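Local structure of acyl-CoA dehydrogenase FadE3 (Mycobacterium smegmatis, 4IV6) at residues B[11-23]-B[66-80]. The protein is a flavoprotein of the acyl-CoA dehydrogenase family, built from N-terminal, middle and C-terminal domains and modelled with dihydroflavine-adenine dinucleotide. Numbering follows the deposited sequence.
Sequences EETIVKTVHDFVE and VSMPCYVQVAEELAR
Glu-23 OE2 is gripped by both terminal nitrogens of Arg-80, with Arg-80 NH2 2.8 Å from Glu-23 OE2 and Arg-80 NH1 3.0 Å from Glu-23 OE2. The two nitrogens reach it from the same face of the carboxylate, while the oxygen lies close to the guanidinium plane; Lys-27 adds a salt bridge to OE2, and Glu-262 of helix 234-270 a second carboxylate to Arg-80 NH1. One face of the guanidinium is covered near its rim by CE1 of His-19, whose ring is inclined by only 22° to it. The same imidazole gives its ND1 proton to Glu-77 OE1 (2.9 Å), an acceptor lying near the ring plane but met from above its own carboxylate plane. A bend at chi2 (-60°) brings the Glu-77 carboxylate to the ring edge, and its other oxygen pairs with Arg-258.

Between the polar ends the two helices, almost parallel with axes 8.9 Å apart, pack through mostly aliphatic side chains. Val-15 is a knob in the hole formed by Cys-70, Gln-73, Val-74 and Glu-77. Val-18 turns CG1 onto Leu-78 CD2 (3.7 Å) and CG2 toward Val-74 CG1, and the Leu-78 methyl also meets the edge of the Phe-21 ring. Ile-14 brings CG2 to 3.4 Å from Cys-70 SG.

At the N-terminal end, the extended side chain of Glu-11 passes Cys-70 and accepts a nearly straight bond from Ser-67 N to OE2 (2.8 Å, 171°). Ser-67 is the N-cap of helix 68-81, its OG accepting from Cys-70 N. Within the helical N-terminal domain, an apolar seam is thus flanked by the Glu-11 carboxylate at the N-terminus of helix 68-81, which probably gains from the helix dipole, and by a charge network that ties the pair to helix 234-270.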
loop_
_atom_site.group_PDB
_atom_site.type_symbol
_atom_site.label_atom_id
_atom_site.label_comp_id
_atom_site.label_asym_id
_atom_site.label_seq_id
_atom_site.Cartn_x
_atom_site.Cartn_y
_atom_site.Cartn_z
ATOM N N GLU B 11 24.216 13.861 -27.815
ATOM C CA GLU B 11 23.612 13.067 -26.771
ATOM C C GLU B 11 22.124 12.866 -27.039
ATOM O O GLU B 11 21.610 11.770 -26.880
ATOM C CB GLU B 11 23.902 13.677 -25.411
ATOM C CG GLU B 11 25.310 13.339 -24.947
ATOM C CD GLU B 11 25.700 13.992 -23.630
ATOM O OE1 GLU B 11 25.034 14.954 -23.177
ATOM O OE2 GLU B 11 26.712 13.567 -23.058
ATOM N N GLU B 12 21.449 13.913 -27.503
ATOM C CA GLU B 12 20.037 13.796 -27.865
ATOM C C GLU B 12 19.876 12.796 -28.990
ATOM O O GLU B 12 18.956 11.984 -29.004
ATOM C CB GLU B 12 19.479 15.148 -28.344
ATOM C CG GLU B 12 19.496 16.251 -27.312
ATOM C CD GLU B 12 18.244 16.302 -26.443
ATOM O OE1 GLU B 12 17.712 15.223 -26.074
ATOM O OE2 GLU B 12 17.803 17.440 -26.133
ATOM N N THR B 13 20.783 12.885 -29.947
ATOM C CA THR B 13 20.762 12.015 -31.097
ATOM C C THR B 13 20.902 10.549 -30.700
ATOM O O THR B 13 20.187 9.699 -31.254
ATOM C CB THR B 13 21.855 12.434 -32.113
ATOM O OG1 THR B 13 21.511 13.720 -32.674
ATOM C CG2 THR B 13 21.976 11.417 -33.235
ATOM N N ILE B 14 21.819 10.239 -29.785
ATOM C CA ILE B 14 22.018 8.835 -29.377
ATOM C C ILE B 14 20.715 8.294 -28.749
ATOM O O ILE B 14 20.276 7.192 -29.089
ATOM C CB ILE B 14 23.262 8.617 -28.473
ATOM C CG1 ILE B 14 23.464 7.149 -28.102
ATOM C CG2 ILE B 14 23.135 9.292 -27.131
ATOM C CD1 ILE B 14 23.788 6.264 -29.282
ATOM N N VAL B 15 20.077 9.083 -27.889
ATOM C CA VAL B 15 18.815 8.662 -27.278
ATOM C C VAL B 15 17.796 8.371 -28.382
ATOM O O VAL B 15 17.172 7.318 -28.375
ATOM C CB VAL B 15 18.290 9.704 -26.284
ATOM C CG1 VAL B 15 16.910 9.291 -25.755
ATOM C CG2 VAL B 15 19.263 9.870 -25.118
ATOM N N LYS B 16 17.683 9.264 -29.375
ATOM C CA LYS B 16 16.732 9.054 -30.474
ATOM C C LYS B 16 17.046 7.833 -31.307
ATOM O O LYS B 16 16.152 7.103 -31.726
ATOM C CB LYS B 16 16.688 10.251 -31.411
ATOM C CG LYS B 16 16.125 11.503 -30.777
ATOM C CD LYS B 16 16.035 12.598 -31.814
ATOM C CE LYS B 16 16.283 13.969 -31.220
ATOM N NZ LYS B 16 15.108 14.404 -30.432
ATOM N N THR B 17 18.329 7.637 -31.567
ATOM C CA THR B 17 18.793 6.478 -32.308
ATOM C C THR B 17 18.410 5.191 -31.605
ATOM O O THR B 17 17.969 4.240 -32.244
ATOM C CB THR B 17 20.311 6.554 -32.478
ATOM O OG1 THR B 17 20.587 7.675 -33.318
ATOM C CG2 THR B 17 20.871 5.285 -33.131
ATOM N N VAL B 18 18.569 5.157 -30.283
ATOM C CA VAL B 18 18.258 3.971 -29.511
ATOM C C VAL B 18 16.724 3.739 -29.477
ATOM O O VAL B 18 16.270 2.622 -29.663
ATOM C CB VAL B 18 18.917 4.031 -28.114
ATOM C CG1 VAL B 18 18.558 2.826 -27.284
ATOM C CG2 VAL B 18 20.438 4.096 -28.259
ATOM N N HIS B 19 15.940 4.807 -29.328
ATOM C CA HIS B 19 14.477 4.737 -29.427
ATOM C C HIS B 19 14.002 4.156 -30.762
ATOM O O HIS B 19 13.115 3.302 -30.803
ATOM C CB HIS B 19 13.903 6.135 -29.258
ATOM C CG HIS B 19 12.420 6.186 -29.318
ATOM N ND1 HIS B 19 11.631 6.061 -28.194
ATOM C CD2 HIS B 19 11.573 6.390 -30.354
ATOM C CE1 HIS B 19 10.359 6.163 -28.538
ATOM N NE2 HIS B 19 10.296 6.361 -29.843
ATOM N N ASP B 20 14.598 4.643 -31.855
ATOM C CA ASP B 20 14.276 4.161 -33.196
ATOM C C ASP B 20 14.635 2.696 -33.374
ATOM O O ASP B 20 13.875 1.933 -33.949
ATOM C CB ASP B 20 14.997 4.998 -34.248
ATOM C CG ASP B 20 14.367 6.340 -34.418
ATOM O OD1 ASP B 20 13.337 6.560 -33.740
ATOM O OD2 ASP B 20 14.867 7.155 -35.225
ATOM N N PHE B 21 15.800 2.311 -32.871
ATOM C CA PHE B 21 16.259 0.920 -32.882
ATOM C C PHE B 21 15.257 0.050 -32.138
ATOM O O PHE B 21 14.905 -1.038 -32.597
ATOM C CB PHE B 21 17.642 0.842 -32.224
ATOM C CG PHE B 21 18.057 -0.529 -31.744
ATOM C CD1 PHE B 21 18.389 -1.518 -32.633
ATOM C CD2 PHE B 21 18.221 -0.778 -30.396
ATOM C CE1 PHE B 21 18.802 -2.774 -32.180
ATOM C CE2 PHE B 21 18.643 -2.022 -29.937
ATOM C CZ PHE B 21 18.946 -3.010 -30.829
ATOM N N VAL B 22 14.753 0.565 -31.019
ATOM C CA VAL B 22 13.778 -0.179 -30.227
ATOM C C VAL B 22 12.458 -0.331 -31.002
ATOM O O VAL B 22 11.939 -1.436 -31.106
ATOM C CB VAL B 22 13.600 0.437 -28.838
ATOM C CG1 VAL B 22 12.299 -0.029 -28.167
ATOM C CG2 VAL B 22 14.799 0.108 -27.988
ATOM N N GLU B 23 11.949 0.765 -31.548
ATOM C CA GLU B 23 10.715 0.738 -32.298
ATOM C C GLU B 23 10.800 -0.113 -33.573
ATOM O O GLU B 23 9.914 -0.881 -33.824
ATOM C CB GLU B 23 10.258 2.154 -32.660
ATOM C CG GLU B 23 9.879 3.025 -31.470
ATOM C CD GLU B 23 8.661 2.474 -30.755
ATOM O OE1 GLU B 23 7.622 2.340 -31.397
ATOM O OE2 GLU B 23 8.788 2.113 -29.570
ATOM N N VAL B 66 29.444 9.548 -22.685
ATOM C CA VAL B 66 28.279 10.437 -22.598
ATOM C C VAL B 66 28.040 10.840 -21.122
ATOM O O VAL B 66 28.537 10.195 -20.192
ATOM C CB VAL B 66 26.998 9.831 -23.211
ATOM C CG1 VAL B 66 27.189 9.497 -24.705
ATOM C CG2 VAL B 66 26.529 8.598 -22.446
ATOM N N SER B 67 27.305 11.919 -20.905
ATOM C CA SER B 67 26.948 12.292 -19.550
ATOM C C SER B 67 26.080 11.180 -18.907
ATOM O O SER B 67 25.462 10.375 -19.598
ATOM C CB SER B 67 26.175 13.609 -19.579
ATOM O OG SER B 67 24.868 13.421 -20.119
ATOM N N MET B 68 26.021 11.162 -17.586
ATOM C CA MET B 68 25.184 10.210 -16.884
ATOM C C MET B 68 23.693 10.428 -17.175
ATOM O O MET B 68 22.978 9.450 -17.358
ATOM C CB MET B 68 25.454 10.214 -15.392
ATOM C CG MET B 68 24.656 9.151 -14.611
ATOM S SD MET B 68 24.883 7.441 -15.165
ATOM C CE MET B 68 26.489 7.141 -14.469
ATOM N N PRO B 69 23.219 11.680 -17.244
ATOM C CA PRO B 69 21.823 11.824 -17.668
ATOM C C PRO B 69 21.549 11.214 -19.049
ATOM O O PRO B 69 20.491 10.626 -19.269
ATOM C CB PRO B 69 21.600 13.337 -17.642
ATOM C CG PRO B 69 22.543 13.800 -16.574
ATOM C CD PRO B 69 23.771 12.959 -16.767
ATOM N N CYS B 70 22.508 11.282 -19.957
ATOM C CA CYS B 70 22.317 10.675 -21.278
ATOM C C CYS B 70 22.344 9.162 -21.135
ATOM O O CYS B 70 21.508 8.457 -21.707
ATOM C CB CYS B 70 23.407 11.126 -22.261
ATOM S SG CYS B 70 23.392 10.218 -23.832
ATOM N N TYR B 71 23.287 8.668 -20.353
ATOM C CA TYR B 71 23.444 7.228 -20.169
ATOM C C TYR B 71 22.130 6.587 -19.637
ATOM O O TYR B 71 21.663 5.559 -20.154
ATOM C CB TYR B 71 24.611 6.924 -19.222
ATOM C CG TYR B 71 24.743 5.438 -18.966
ATOM C CD1 TYR B 71 25.354 4.604 -19.891
ATOM C CD2 TYR B 71 24.213 4.873 -17.828
ATOM C CE1 TYR B 71 25.431 3.245 -19.689
ATOM C CE2 TYR B 71 24.313 3.517 -17.599
ATOM C CZ TYR B 71 24.901 2.697 -18.516
ATOM O OH TYR B 71 24.973 1.337 -18.277
ATOM N N VAL B 72 21.535 7.199 -18.618
ATOM C CA VAL B 72 20.317 6.621 -18.030
ATOM C C VAL B 72 19.167 6.637 -19.026
ATOM O O VAL B 72 18.366 5.714 -19.062
ATOM C CB VAL B 72 19.956 7.233 -16.663
ATOM C CG1 VAL B 72 21.125 7.066 -15.694
ATOM C CG2 VAL B 72 19.592 8.689 -16.765
ATOM N N GLN B 73 19.101 7.675 -19.854
ATOM C CA GLN B 73 18.079 7.724 -20.874
ATOM C C GLN B 73 18.295 6.640 -21.934
ATOM O O GLN B 73 17.333 6.054 -22.414
ATOM C CB GLN B 73 17.981 9.107 -21.485
ATOM C CG GLN B 73 17.402 10.141 -20.514
ATOM C CD GLN B 73 17.488 11.547 -21.048
ATOM O OE1 GLN B 73 18.160 12.420 -20.475
ATOM N NE2 GLN B 73 16.851 11.770 -22.166
ATOM N N VAL B 74 19.542 6.341 -22.266
ATOM C CA VAL B 74 19.831 5.267 -23.243
ATOM C C VAL B 74 19.443 3.924 -22.646
ATOM O O VAL B 74 18.788 3.097 -23.295
ATOM C CB VAL B 74 21.306 5.245 -23.682
ATOM C CG1 VAL B 74 21.621 3.995 -24.484
ATOM C CG2 VAL B 74 21.646 6.475 -24.491
ATOM N N ALA B 75 19.829 3.713 -21.399
ATOM C CA ALA B 75 19.495 2.459 -20.714
ATOM C C ALA B 75 17.972 2.290 -20.583
ATOM O O ALA B 75 17.427 1.204 -20.810
ATOM C CB ALA B 75 20.181 2.411 -19.357
ATOM N N GLU B 76 17.277 3.387 -20.310
ATOM C CA GLU B 76 15.837 3.357 -20.165
ATOM C C GLU B 76 15.165 3.002 -21.509
ATOM O O GLU B 76 14.245 2.205 -21.536
ATOM C CB GLU B 76 15.337 4.703 -19.649
ATOM C CG GLU B 76 13.817 4.801 -19.541
ATOM C CD GLU B 76 13.338 6.186 -19.160
ATOM O OE1 GLU B 76 13.278 7.037 -20.072
ATOM O OE2 GLU B 76 12.991 6.397 -17.965
ATOM N N GLU B 77 15.646 3.584 -22.613
ATOM C CA GLU B 77 15.081 3.311 -23.923
ATOM C C GLU B 77 15.229 1.857 -24.275
ATOM O O GLU B 77 14.287 1.233 -24.768
ATOM C CB GLU B 77 15.744 4.128 -25.022
ATOM C CG GLU B 77 15.385 5.604 -25.052
ATOM C CD GLU B 77 13.910 5.919 -25.251
ATOM O OE1 GLU B 77 13.126 5.132 -25.875
ATOM O OE2 GLU B 77 13.548 6.996 -24.730
ATOM N N LEU B 78 16.422 1.324 -24.044
ATOM C CA LEU B 78 16.691 -0.086 -24.294
ATOM C C LEU B 78 15.738 -0.965 -23.515
ATOM O O LEU B 78 15.114 -1.883 -24.088
ATOM C CB LEU B 78 18.131 -0.423 -23.932
ATOM C CG LEU B 78 19.209 0.038 -24.890
ATOM C CD1 LEU B 78 20.550 -0.287 -24.301
ATOM C CD2 LEU B 78 19.056 -0.645 -26.233
ATOM N N ALA B 79 15.610 -0.670 -22.215
ATOM C CA ALA B 79 14.761 -1.485 -21.319
ATOM C C ALA B 79 13.293 -1.399 -21.628
ATOM O O ALA B 79 12.565 -2.390 -21.465
ATOM C CB ALA B 79 15.010 -1.151 -19.859
ATOM N N ARG B 80 12.850 -0.226 -22.083
ATOM C CA ARG B 80 11.521 -0.064 -22.583
ATOM C C ARG B 80 11.196 -1.093 -23.679
ATOM O O ARG B 80 10.131 -1.712 -23.667
ATOM C CB ARG B 80 11.359 1.358 -23.092
ATOM C CG ARG B 80 10.007 1.716 -23.683
ATOM C CD ARG B 80 10.105 3.144 -24.252
ATOM N NE ARG B 80 8.973 3.386 -25.129
ATOM C CZ ARG B 80 8.932 3.151 -26.431
ATOM N NH1 ARG B 80 7.806 3.401 -27.054
ATOM N NH2 ARG B 80 9.995 2.785 -27.130
#